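Local coordinates for uncharacterized protein (Saccharomonospora viridis, PDB 3RMQ) that is of unknown function but binds a zinc ion and is classed as a zinc-finger protein, at residues A34-T39 with P60-A65; H17-A22 with R30-L35; D79-F84 with V106-A111. The protein carries 1 engineered substitution. One frame throughout, in Å; residues are numbered along the deposited sequence. Where two conformers were deposited one is given.

Contact 1: residues A34-T39 with P60-A65. With ZN (zinc ion), chain B.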
ATOM      1  N   ALA A  34       3.094  -7.207   2.848  1.00 16.84           N
ATOM      2  CA  ALA A  34       3.202  -5.764   2.627  1.00 16.79           C
ATOM      3  C   ALA A  34       2.667  -4.950   3.826  1.00 17.23           C
ATOM      4  O   ALA A  34       2.022  -5.491   4.756  1.00 17.42           O
ATOM      5  CB  ALA A  34       2.410  -5.418   1.395  1.00 15.74           C
ATOM      6  N   LEU A  35       2.865  -3.632   3.805  1.00 16.17           N
ATOM      7  CA  LEU A  35       2.348  -2.795   4.915  1.00 19.24           C
ATOM      8  C   LEU A  35       0.823  -2.927   5.014  1.00 18.13           C
ATOM      9  O   LEU A  35       0.224  -2.764   6.083  1.00 19.29           O
ATOM     10  CB  LEU A  35       2.675  -1.305   4.712  1.00 17.94           C
ATOM     11  CG  LEU A  35       4.115  -0.894   4.741  1.00 21.10           C
ATOM     12  CD1 LEU A  35       4.171   0.659   4.729  1.00 17.79           C
ATOM     13  CD2 LEU A  35       4.815  -1.529   5.951  1.00 22.42           C
ATOM     14  N   CYS A  36       0.174  -3.245   3.908  1.00 16.52           N
ATOM     15  CA  CYS A  36      -1.302  -3.305   3.926  1.00 19.17           C
ATOM     16  C   CYS A  36      -1.784  -4.607   4.518  1.00 22.44           C
ATOM     17  O   CYS A  36      -3.005  -4.818   4.708  1.00 21.98           O
ATOM     18  CB  CYS A  36      -1.875  -3.165   2.497  1.00 20.15           C
ATOM     19  SG  CYS A  36      -1.350  -4.492   1.397  1.00 17.47           S
ATOM     20  N   GLY A  37      -0.849  -5.514   4.789  1.00 18.92           N
ATOM     21  CA  GLY A  37      -1.234  -6.776   5.408  1.00 22.66           C
ATOM     22  C   GLY A  37      -1.432  -7.952   4.465  1.00 21.86           C
ATOM     23  O   GLY A  37      -1.555  -9.079   4.907  1.00 25.65           O
ATOM     24  N   GLU A  38      -1.446  -7.698   3.161  0.57 19.52           N
ATOM     25  CA  GLU A  38      -1.565  -8.780   2.172  0.57 20.17           C
ATOM     26  C   GLU A  38      -0.235  -9.531   2.034  0.57 21.29           C
ATOM     27  O   GLU A  38       0.818  -8.909   1.903  0.57 18.19           O
ATOM     28  CB  GLU A  38      -1.967  -8.210   0.806  0.57 24.17           C
ATOM     29  CG  GLU A  38      -3.404  -7.700   0.728  0.57 29.87           C
ATOM     30  CD  GLU A  38      -4.428  -8.821   0.794  0.57 38.33           C
ATOM     31  OE1 GLU A  38      -4.615  -9.512  -0.226  0.57 39.12           O
ATOM     32  OE2 GLU A  38      -5.035  -9.009   1.866  0.57 44.13           O
ATOM     33  N   THR A  39      -0.296 -10.865   2.058  1.00 23.43           N
ATOM     34  CA  THR A  39       0.890 -11.698   1.836  1.00 24.01           C
ATOM     35  C   THR A  39       0.917 -12.011   0.347  1.00 23.22           C
ATOM     36  O   THR A  39      -0.059 -12.551  -0.214  1.00 20.00           O
ATOM     37  CB  THR A  39       0.826 -13.005   2.648  1.00 28.37           C
ATOM     38  OG1 THR A  39       0.831 -12.674   4.039  1.00 29.35           O
ATOM     39  CG2 THR A  39       2.049 -13.866   2.348  1.00 30.43           C
ATOM     40  N   PRO A  60      -3.234   1.296  -2.937  1.00 19.84           N
ATOM     41  CA  PRO A  60      -3.648   2.500  -2.189  1.00 18.85           C
ATOM     42  C   PRO A  60      -3.393   2.360  -0.697  1.00 17.50           C
ATOM     43  O   PRO A  60      -3.037   3.331  -0.025  1.00 18.77           O
ATOM     44  CB  PRO A  60      -5.172   2.571  -2.447  1.00 20.56           C
ATOM     45  CG  PRO A  60      -5.336   1.885  -3.792  1.00 25.98           C
ATOM     46  CD  PRO A  60      -4.329   0.728  -3.737  1.00 21.92           C
ATOM     47  N   VAL A  61      -3.589   1.157  -0.152  1.00 16.00           N
ATOM     48  CA  VAL A  61      -3.452   0.990   1.299  1.00 16.57           C
ATOM     49  C   VAL A  61      -1.991   1.153   1.745  1.00 19.82           C
ATOM     50  O   VAL A  61      -1.683   1.882   2.702  1.00 14.42           O
ATOM     51  CB  VAL A  61      -3.986  -0.396   1.715  1.00 17.30           C
ATOM     52  CG1 VAL A  61      -3.740  -0.618   3.181  1.00 20.98           C
ATOM     53  CG2 VAL A  61      -5.518  -0.454   1.380  1.00 23.65           C
ATOM     54  N   CYS A  62      -1.094   0.484   1.041  1.00 18.27           N
ATOM     55  CA  CYS A  62       0.337   0.624   1.322  1.00 16.46           C
ATOM     56  C   CYS A  62       0.806   2.088   1.190  1.00 16.65           C
ATOM     57  O   CYS A  62       1.652   2.539   1.970  1.00 14.29           O
ATOM     58  CB  CYS A  62       1.177  -0.232   0.348  1.00 13.42           C
ATOM     59  SG  CYS A  62       1.290  -1.947   0.795  1.00 15.11           S
ATOM     60  N   THR A  63       0.316   2.800   0.184  1.00 15.94           N
ATOM     61  CA  THR A  63       0.765   4.190  -0.059  1.00 14.17           C
ATOM     62  C   THR A  63       0.392   5.081   1.139  1.00 18.52           C
ATOM     63  O   THR A  63       1.203   5.854   1.625  1.00 18.25           O
ATOM     64  CB  THR A  63       0.129   4.780  -1.368  1.00 20.42           C
ATOM     65  OG1 THR A  63       0.482   3.971  -2.514  1.00 18.62           O
ATOM     66  CG2 THR A  63       0.626   6.262  -1.618  1.00 20.80           C
ATOM     67  N   ILE A  64      -0.863   4.961   1.605  1.00 13.51           N
ATOM     68  CA  ILE A  64      -1.351   5.738   2.741  1.00 17.32           C
ATOM     69  C   ILE A  64      -0.648   5.252   4.026  1.00 19.70           C
ATOM     70  O   ILE A  64      -0.252   6.065   4.856  1.00 19.19           O
ATOM     71  CB  ILE A  64      -2.887   5.595   2.907  1.00 23.95           C
ATOM     72  CG1 ILE A  64      -3.631   6.205   1.708  1.00 30.39           C
ATOM     73  CG2 ILE A  64      -3.375   6.201   4.248  1.00 22.97           C
ATOM     74  CD1 ILE A  64      -3.149   7.525   1.317  1.00 33.75           C
ATOM     75  N   ALA A  65      -0.511   3.931   4.199  1.00 19.29           N
ATOM     76  CA  ALA A  65       0.202   3.389   5.386  1.00 21.16           C
ATOM     77  C   ALA A  65       1.634   3.943   5.473  1.00 20.53           C
ATOM     78  O   ALA A  65       2.099   4.325   6.546  1.00 20.15           O
ATOM     79  CB  ALA A  65       0.209   1.898   5.377  1.00 20.68           C
TER
HETATM   80 ZN    ZN B 114      -0.316  -3.144  -0.273  1.00 17.46          ZN
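Cys36 of the loop and Cys62 of helix 60-69 meet at a shared zinc ion. Metal bonding dominates: Cys36 SG lies 2.4 Å from the zinc and Cys62 SG 2.3 Å, with an S-Zn-S angle near 106°, close to tetrahedral. Cysteine suits both places because its soft sulfur holds zinc firmly on a short side chain. In Cys36 the sulfur sits between the backbone N and the carbonyl carbon (chi1 62°), which turns it back toward the metal.

The type I turn from Ala34 to Gly37 closes through the backbone bond from Gly37 N to Ala34 O, and Gly37 tolerates a positive phi that hinders other residues. Beyond it, Glu38 N makes a weak but nearly straight hydrogen bond to Cys36 SG at 3.7 Å, which may soften the charge of the thiolate.

Among apolar contacts, Val61 packs beside the metal-bound cysteine, its CG1 3.2 Å from Cys36 CB, tighter than usual. Farther along the helix Leu35 CB meets Ala65 CB at 4.1 Å, the small alanine letting the loop come close. His17 and Cys59 complete a zinc site of three cysteines and one histidine, with Cys59 and Cys62 forming a CxxC pair at the helix start, as in many zinc fingers.

Contact 2: residues H17-A22 with R30-L35; sequences HVYDTA and RPFTAL. With ZN (zinc ion), chain B.
Val18 and Leu35 join the two segments through backbone and side chain alike. The one direct hydrogen bond between them runs from Leu35 N to Val18 O at 2.9 Å, with an angle of 157° at the hydrogen. A water donates to Thr33 O and accepts from Asp20 N, so the two backbones, running roughly at right angles, are joined at a second point.

Apolar contact follows the direct bond: Val18 CG1, set anti to its own N (chi1 173°), reaches Leu35 CD1 at 3.6 Å. The side chains cross obliquely, and branched aliphatic residues suit this spot beside helix 60-69. One residue earlier in the strand, His17 CB rests against Ala34 CB at 3.6 Å, where a small methyl fits close beside the metal site.

Tyr19 turns its ring edge to the face of Phe32, centroids 5.6 Å apart and planes at 60°, a pairing that suits flat rings in a buried site.

Metal bonding falls to His17, whose ND1, a good zinc ligand, meets the metal at 2.1 Å.

Among its neighbours, strand 15-20 pairs with strand 7-12, and strand 32-33 with strand 39-40; Val18 packs on Cys62 and Leu66 of helix 60-69, and Asp20, the last strand residue, forms a salt bridge to Arg6.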
ATOM      1  N   HIS A  17       3.254  -2.690  -3.989  1.00 12.94           N
ATOM      2  CA  HIS A  17       3.078  -2.629  -2.535  1.00 15.64           C
ATOM      3  C   HIS A  17       4.311  -2.017  -1.918  1.00 14.42           C
ATOM      4  O   HIS A  17       5.299  -1.767  -2.635  1.00 15.62           O
ATOM      5  CB  HIS A  17       2.865  -4.036  -1.944  1.00 14.30           C
ATOM      6  CG  HIS A  17       1.582  -4.682  -2.366  1.00 15.13           C
ATOM      7  ND1 HIS A  17       0.363  -4.409  -1.769  1.00 13.26           N
ATOM      8  CD2 HIS A  17       1.332  -5.592  -3.341  1.00 15.60           C
ATOM      9  CE1 HIS A  17      -0.571  -5.165  -2.327  1.00 15.63           C
ATOM     10  NE2 HIS A  17      -0.008  -5.877  -3.298  1.00 16.26           N
ATOM     11  N   VAL A  18       4.263  -1.803  -0.602  1.00 12.38           N
ATOM     12  CA  VAL A  18       5.399  -1.267   0.154  1.00 13.86           C
ATOM     13  C   VAL A  18       5.705  -2.346   1.147  1.00 16.17           C
ATOM     14  O   VAL A  18       4.760  -3.004   1.679  1.00 15.54           O
ATOM     15  CB  VAL A  18       5.063   0.053   0.892  1.00 16.17           C
ATOM     16  CG1 VAL A  18       6.217   0.476   1.799  1.00 14.33           C
ATOM     17  CG2 VAL A  18       4.777   1.151  -0.132  1.00 12.05           C
ATOM     18  N   TYR A  19       6.986  -2.575   1.414  1.00 15.89           N
ATOM     19  CA  TYR A  19       7.313  -3.507   2.497  1.00 13.94           C
ATOM     20  C   TYR A  19       8.325  -2.894   3.480  1.00 16.91           C
ATOM     21  O   TYR A  19       9.067  -1.947   3.144  1.00 13.65           O
ATOM     22  CB  TYR A  19       7.806  -4.865   1.941  1.00 13.85           C
ATOM     23  CG  TYR A  19       9.148  -4.834   1.290  1.00 14.05           C
ATOM     24  CD1 TYR A  19       9.309  -4.360  -0.017  1.00 15.27           C
ATOM     25  CD2 TYR A  19      10.280  -5.273   1.969  1.00 17.97           C
ATOM     26  CE1 TYR A  19      10.562  -4.297  -0.609  1.00 18.38           C
ATOM     27  CE2 TYR A  19      11.541  -5.214   1.387  1.00 20.42           C
ATOM     28  CZ  TYR A  19      11.672  -4.735   0.094  1.00 19.93           C
ATOM     29  OH  TYR A  19      12.920  -4.688  -0.484  1.00 19.21           O
ATOM     30  N   ASP A  20       8.328  -3.441   4.692  1.00 16.77           N
ATOM     31  CA  ASP A  20       9.247  -3.028   5.769  1.00 17.12           C
ATOM     32  C   ASP A  20      10.540  -3.854   5.587  1.00 15.69           C
ATOM     33  O   ASP A  20      10.528  -5.108   5.734  1.00 18.27           O
ATOM     34  CB  ASP A  20       8.575  -3.356   7.098  1.00 18.66           C
ATOM     35  CG  ASP A  20       9.317  -2.798   8.297  1.00 23.86           C
ATOM     36  OD1 ASP A  20      10.551  -2.581   8.174  1.00 18.81           O
ATOM     37  OD2 ASP A  20       8.673  -2.579   9.365  1.00 19.46           O
ATOM     38  N   THR A  21      11.645  -3.189   5.265  1.00 15.78           N
ATOM     39  CA  THR A  21      12.874  -3.904   4.916  1.00 15.69           C
ATOM     40  C   THR A  21      13.529  -4.429   6.199  1.00 19.27           C
ATOM     41  O   THR A  21      14.534  -5.130   6.107  1.00 19.52           O
ATOM     42  CB  THR A  21      13.904  -2.985   4.233  1.00 18.20           C
ATOM     43  OG1 THR A  21      14.355  -2.011   5.193  1.00 17.67           O
ATOM     44  CG2 THR A  21      13.258  -2.243   3.005  1.00 16.19           C
ATOM     45  N   ALA A  22      12.992  -4.055   7.373  1.00 15.19           N
ATOM     46  CA  ALA A  22      13.486  -4.653   8.649  1.00 22.71           C
ATOM     47  C   ALA A  22      12.794  -5.982   8.901  1.00 23.53           C
ATOM     48  O   ALA A  22      13.174  -6.699   9.832  1.00 22.57           O
ATOM     49  CB  ALA A  22      13.219  -3.747   9.825  1.00 21.75           C
ATOM     50  N   ARG A  30       9.091 -16.080  -3.352  1.00 26.73           N
ATOM     51  CA  ARG A  30       9.042 -16.075  -1.897  1.00 27.24           C
ATOM     52  C   ARG A  30       7.974 -15.086  -1.455  1.00 25.71           C
ATOM     53  O   ARG A  30       7.934 -13.961  -1.968  1.00 24.89           O
ATOM     54  CB  ARG A  30      10.383 -15.625  -1.344  1.00 33.47           C
ATOM     55  CG  ARG A  30      10.885 -16.503  -0.225  1.00 48.59           C
ATOM     56  CD  ARG A  30      11.164 -15.705   1.023  1.00 53.96           C
ATOM     57  NE  ARG A  30      12.229 -14.722   0.850  1.00 59.79           N
ATOM     58  CZ  ARG A  30      13.527 -15.009   0.821  1.00 67.10           C
ATOM     59  NH1 ARG A  30      13.938 -16.267   0.931  1.00 69.18           N
ATOM     60  NH2 ARG A  30      14.417 -14.033   0.667  1.00 70.36           N
ATOM     61  N   PRO A  31       7.090 -15.495  -0.542  1.00 26.94           N
ATOM     62  CA  PRO A  31       6.060 -14.542  -0.098  1.00 27.18           C
ATOM     63  C   PRO A  31       6.639 -13.467   0.794  1.00 27.78           C
ATOM     64  O   PRO A  31       7.613 -13.726   1.526  1.00 21.73           O
ATOM     65  CB  PRO A  31       5.119 -15.404   0.739  1.00 32.52           C
ATOM     66  CG  PRO A  31       6.008 -16.502   1.254  1.00 36.99           C
ATOM     67  CD  PRO A  31       6.923 -16.815   0.094  1.00 34.57           C
ATOM     68  N   PHE A  32       6.062 -12.270   0.754  1.00 23.21           N
ATOM     69  CA  PHE A  32       6.304 -11.311   1.814  1.00 18.97           C
ATOM     70  C   PHE A  32       4.982 -10.677   2.172  1.00 21.25           C
ATOM     71  O   PHE A  32       4.016 -10.792   1.428  1.00 19.43           O
ATOM     72  CB  PHE A  32       7.321 -10.249   1.382  1.00 16.18           C
ATOM     73  CG  PHE A  32       6.825  -9.304   0.281  1.00 18.50           C
ATOM     74  CD1 PHE A  32       6.924  -9.661  -1.064  1.00 17.06           C
ATOM     75  CD2 PHE A  32       6.265  -8.071   0.603  1.00 15.58           C
ATOM     76  CE1 PHE A  32       6.467  -8.783  -2.087  1.00 17.42           C
ATOM     77  CE2 PHE A  32       5.787  -7.196  -0.401  1.00 15.87           C
ATOM     78  CZ  PHE A  32       5.892  -7.555  -1.765  1.00 15.55           C
ATOM     79  N   THR A  33       4.922 -10.016   3.320  1.00 18.23           N
ATOM     80  CA  THR A  33       3.696  -9.361   3.704  1.00 16.42           C
ATOM     81  C   THR A  33       3.953  -7.864   3.600  1.00 19.43           C
ATOM     82  O   THR A  33       4.907  -7.331   4.181  1.00 20.22           O
ATOM     83  CB  THR A  33       3.302  -9.718   5.145  1.00 23.36           C
ATOM     84  OG1 THR A  33       3.079 -11.141   5.218  1.00 24.75           O
ATOM     85  CG2 THR A  33       2.024  -8.998   5.519  1.00 19.42           C
ATOM     86  N   ALA A  34       3.094  -7.207   2.848  1.00 16.84           N
ATOM     87  CA  ALA A  34       3.202  -5.764   2.627  1.00 16.79           C
ATOM     88  C   ALA A  34       2.667  -4.950   3.826  1.00 17.23           C
ATOM     89  O   ALA A  34       2.022  -5.491   4.756  1.00 17.42           O
ATOM     90  CB  ALA A  34       2.410  -5.418   1.395  1.00 15.74           C
ATOM     91  N   LEU A  35       2.865  -3.632   3.805  1.00 16.17           N
ATOM     92  CA  LEU A  35       2.348  -2.795   4.915  1.00 19.24           C
ATOM     93  C   LEU A  35       0.823  -2.927   5.014  1.00 18.13           C
ATOM     94  O   LEU A  35       0.224  -2.764   6.083  1.00 19.29           O
ATOM     95  CB  LEU A  35       2.675  -1.305   4.712  1.00 17.94           C
ATOM     96  CG  LEU A  35       4.115  -0.894   4.741  1.00 21.10           C
ATOM     97  CD1 LEU A  35       4.171   0.659   4.729  1.00 17.79           C
ATOM     98  CD2 LEU A  35       4.815  -1.529   5.951  1.00 22.42           C
TER
HETATM   99 ZN    ZN B 114      -0.316  -3.144  -0.273  1.00 17.46          ZN
HETATM  100  O   HOH W   1       6.219  -5.151   5.387  1.00 14.45           O

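Contact 3: residues D79-F84 with V106-A111; sequences DLAHRF and VELTGA
Ala81 and Thr109 bring the ends of two helices together, their CA atoms 5.0 Å apart, and both chains turn away just beyond: Ala81 to Phe84 form a type I turn, and Gly110 leaves helical geometry with a positive phi.

Ala81 points its CB toward the other segment. This CB lies 3.7 Å from Leu108 O and 3.9 Å from Leu108 CD2, a small methyl that lets the helix ends close up. Leu108 sends CG anti to its backbone N (chi1 -180°), bringing CD2 back to this alanine.

The far end of the His82 ring comes close to the turn at Gly110. Its CE1 is 3.3 Å from Gly110 CA, an approach possible because glycine has no side chain, and Leu108 O lies at the ring's edge, near its plane. His82 ND1 has a weak hydrogen bond to Ser78 O.

Thr109 points away, and its OG1 donates to Val106 O at 2.6 Å and accepts from Ala111 N at 3.1 Å. A water lies 2.7 Å from Thr109 O, with Phe84 O a weaker, longer partner; having more acceptors in reach than protons, it may not serve both.

Helices 74-81 and 102-109 thus meet at their C-terminal ends. A positive-phi glycine such as Gly110 is a common helix ending; here an ST turn at Thr109 accompanies it.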
ATOM      1  N   ASP A  79      -5.009  14.367   1.053  1.00 34.95           N
ATOM      2  CA  ASP A  79      -4.734  14.819  -0.323  1.00 37.89           C
ATOM      3  C   ASP A  79      -4.174  13.705  -1.195  1.00 35.28           C
ATOM      4  O   ASP A  79      -4.536  13.567  -2.351  1.00 36.02           O
ATOM      5  CB  ASP A  79      -3.731  15.969  -0.324  1.00 46.95           C
ATOM      6  CG  ASP A  79      -4.342  17.260   0.151  1.00 64.73           C
ATOM      7  OD1 ASP A  79      -5.598  17.332   0.199  1.00 66.03           O
ATOM      8  OD2 ASP A  79      -3.569  18.197   0.473  1.00 72.94           O
ATOM      9  N   LEU A  80      -3.283  12.916  -0.612  1.00 31.62           N
ATOM     10  CA  LEU A  80      -2.661  11.783  -1.275  1.00 30.73           C
ATOM     11  C   LEU A  80      -3.720  10.731  -1.683  1.00 31.19           C
ATOM     12  O   LEU A  80      -3.730  10.212  -2.803  1.00 29.12           O
ATOM     13  CB  LEU A  80      -1.676  11.169  -0.265  1.00 28.01           C
ATOM     14  CG  LEU A  80      -0.843   9.973  -0.661  1.00 27.01           C
ATOM     15  CD1 LEU A  80      -0.007  10.360  -1.894  1.00 29.61           C
ATOM     16  CD2 LEU A  80       0.061   9.524   0.521  1.00 24.45           C
ATOM     17  N   ALA A  81      -4.611  10.415  -0.754  1.00 28.99           N
ATOM     18  CA  ALA A  81      -5.547   9.294  -0.920  1.00 29.02           C
ATOM     19  C   ALA A  81      -6.525   9.606  -2.034  1.00 33.13           C
ATOM     20  O   ALA A  81      -7.085   8.711  -2.675  1.00 30.84           O
ATOM     21  CB  ALA A  81      -6.300   9.047   0.371  1.00 28.23           C
ATOM     22  N   HIS A  82      -6.718  10.896  -2.276  1.00 37.02           N
ATOM     23  CA  HIS A  82      -7.738  11.309  -3.193  1.00 45.79           C
ATOM     24  C   HIS A  82      -7.444  10.813  -4.585  1.00 43.39           C
ATOM     25  O   HIS A  82      -8.354  10.716  -5.384  1.00 41.29           O
ATOM     26  CB  HIS A  82      -7.958  12.824  -3.140  1.00 59.88           C
ATOM     27  CG  HIS A  82      -8.926  13.237  -2.072  1.00 71.77           C
ATOM     28  ND1 HIS A  82      -8.865  12.747  -0.783  1.00 73.51           N
ATOM     29  CD2 HIS A  82      -9.995  14.067  -2.105  1.00 81.94           C
ATOM     30  CE1 HIS A  82      -9.843  13.268  -0.065  1.00 80.13           C
ATOM     31  NE2 HIS A  82     -10.545  14.072  -0.844  1.00 85.50           N
ATOM     32  N   ARG A  83      -6.209  10.426  -4.887  1.00 43.34           N
ATOM     33  CA  ARG A  83      -5.949   9.981  -6.253  1.00 45.77           C
ATOM     34  C   ARG A  83      -6.140   8.487  -6.537  1.00 40.52           C
ATOM     35  O   ARG A  83      -5.886   8.035  -7.658  1.00 44.79           O
ATOM     36  CB  ARG A  83      -4.558  10.413  -6.679  1.00 55.93           C
ATOM     37  CG  ARG A  83      -3.482   9.550  -6.148  1.00 58.04           C
ATOM     38  CD  ARG A  83      -2.226  10.367  -6.018  1.00 66.10           C
ATOM     39  NE  ARG A  83      -1.075   9.496  -5.881  1.00 70.31           N
ATOM     40  CZ  ARG A  83       0.159   9.928  -5.694  1.00 74.14           C
ATOM     41  NH1 ARG A  83       1.150   9.051  -5.576  1.00 74.43           N
ATOM     42  NH2 ARG A  83       0.397  11.234  -5.615  1.00 76.31           N
ATOM     43  N   PHE A  84      -6.595   7.709  -5.553  1.00 31.88           N
ATOM     44  CA  PHE A  84      -6.891   6.284  -5.780  1.00 29.20           C
ATOM     45  C   PHE A  84      -8.396   6.008  -5.825  1.00 36.02           C
ATOM     46  O   PHE A  84      -9.186   6.809  -5.329  1.00 36.43           O
ATOM     47  CB  PHE A  84      -6.262   5.442  -4.652  1.00 25.55           C
ATOM     48  CG  PHE A  84      -4.782   5.572  -4.581  1.00 24.32           C
ATOM     49  CD1 PHE A  84      -4.001   5.013  -5.567  1.00 28.65           C
ATOM     50  CD2 PHE A  84      -4.165   6.219  -3.520  1.00 27.95           C
ATOM     51  CE1 PHE A  84      -2.624   5.111  -5.516  1.00 31.02           C
ATOM     52  CE2 PHE A  84      -2.800   6.340  -3.460  1.00 29.95           C
ATOM     53  CZ  PHE A  84      -2.016   5.773  -4.461  1.00 33.56           C
ATOM     54  N   VAL A 106     -12.787   6.585   6.268  1.00 28.10           N
ATOM     55  CA  VAL A 106     -13.556   6.829   5.059  1.00 30.09           C
ATOM     56  C   VAL A 106     -13.419   8.293   4.612  1.00 35.16           C
ATOM     57  O   VAL A 106     -13.197   8.560   3.439  1.00 34.09           O
ATOM     58  CB  VAL A 106     -15.015   6.427   5.223  1.00 29.24           C
ATOM     59  CG1 VAL A 106     -15.808   6.770   3.960  1.00 28.76           C
ATOM     60  CG2 VAL A 106     -15.115   4.921   5.500  1.00 25.12           C
ATOM     61  N   GLU A 107     -13.515   9.232   5.543  1.00 34.63           N
ATOM     62  CA  GLU A 107     -13.347  10.651   5.216  1.00 44.61           C
ATOM     63  C   GLU A 107     -11.960  10.942   4.639  1.00 43.74           C
ATOM     64  O   GLU A 107     -11.824  11.667   3.642  1.00 40.68           O
ATOM     65  CB  GLU A 107     -13.649  11.506   6.446  1.00 54.86           C
ATOM     66  CG  GLU A 107     -15.143  11.451   6.760  1.00 67.10           C
ATOM     67  CD  GLU A 107     -15.561  12.204   8.014  1.00 81.30           C
ATOM     68  OE1 GLU A 107     -14.704  12.874   8.639  1.00 86.93           O
ATOM     69  OE2 GLU A 107     -16.762  12.120   8.370  1.00 86.12           O
ATOM     70  N   LEU A 108     -10.939  10.334   5.237  1.00 42.74           N
ATOM     71  CA  LEU A 108      -9.564  10.476   4.776  1.00 44.62           C
ATOM     72  C   LEU A 108      -9.423  10.102   3.288  1.00 36.76           C
ATOM     73  O   LEU A 108      -8.787  10.822   2.507  1.00 32.60           O
ATOM     74  CB  LEU A 108      -8.666   9.582   5.655  1.00 48.07           C
ATOM     75  CG  LEU A 108      -7.156   9.505   5.433  1.00 52.89           C
ATOM     76  CD1 LEU A 108      -6.483   8.969   6.683  1.00 54.23           C
ATOM     77  CD2 LEU A 108      -6.826   8.632   4.234  1.00 51.54           C
ATOM     78  N   THR A 109     -10.029   8.985   2.887  1.00 35.08           N
ATOM     79  CA  THR A 109      -9.848   8.489   1.539  1.00 32.79           C
ATOM     80  C   THR A 109     -10.498   9.414   0.523  1.00 35.35           C
ATOM     81  O   THR A 109     -10.126   9.390  -0.643  1.00 35.08           O
ATOM     82  CB  THR A 109     -10.466   7.094   1.341  1.00 30.43           C
ATOM     83  OG1 THR A 109     -11.874   7.161   1.631  1.00 33.26           O
ATOM     84  CG2 THR A 109      -9.774   6.045   2.227  1.00 27.29           C
ATOM     85  N   GLY A 110     -11.492  10.203   0.943  1.00 39.62           N
ATOM     86  CA  GLY A 110     -12.263  10.981  -0.011  1.00 39.23           C
ATOM     87  C   GLY A 110     -13.045  10.061  -0.943  1.00 36.85           C
ATOM     88  O   GLY A 110     -13.431  10.453  -2.043  1.00 41.44           O
ATOM     89  N   ALA A 111     -13.276   8.827  -0.510  1.00 28.63           N
ATOM     90  CA  ALA A 111     -13.799   7.783  -1.411  1.00 35.64           C
ATOM     91  C   ALA A 111     -15.305   7.856  -1.680  1.00 37.16           C
ATOM     92  O   ALA A 111     -15.787   7.287  -2.682  1.00 39.41           O
ATOM     93  CB  ALA A 111     -13.483   6.412  -0.844  1.00 39.85           C
TER
HETATM   94  O   HOH W   2     -10.650   9.172  -3.302  1.00 41.95           O

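Contacts 1 and 2 are buried and share Ala34, Leu35 and the zinc ion; between them they supply Cys36, Cys62 and His17, and Cys59 provides the fourth ligand. Contact 1 joins a loop to helix 60-69 mainly through the metal, whereas contact 2 joins strand regions through a backbone bond, a water and aromatic packing. Contact 3 is partly buried, lies well away from the zinc among the C-terminal helices, and depends on small residues and helix-ending turns instead of metal. Helix 60-69 connects the two regions: Cys62 holds the zinc, while Ile64 packs on Ala81 and Leu80, and Pro60 on Phe84. Contacts 2 and 3 do not touch and lie on opposite sides of the chain's centre.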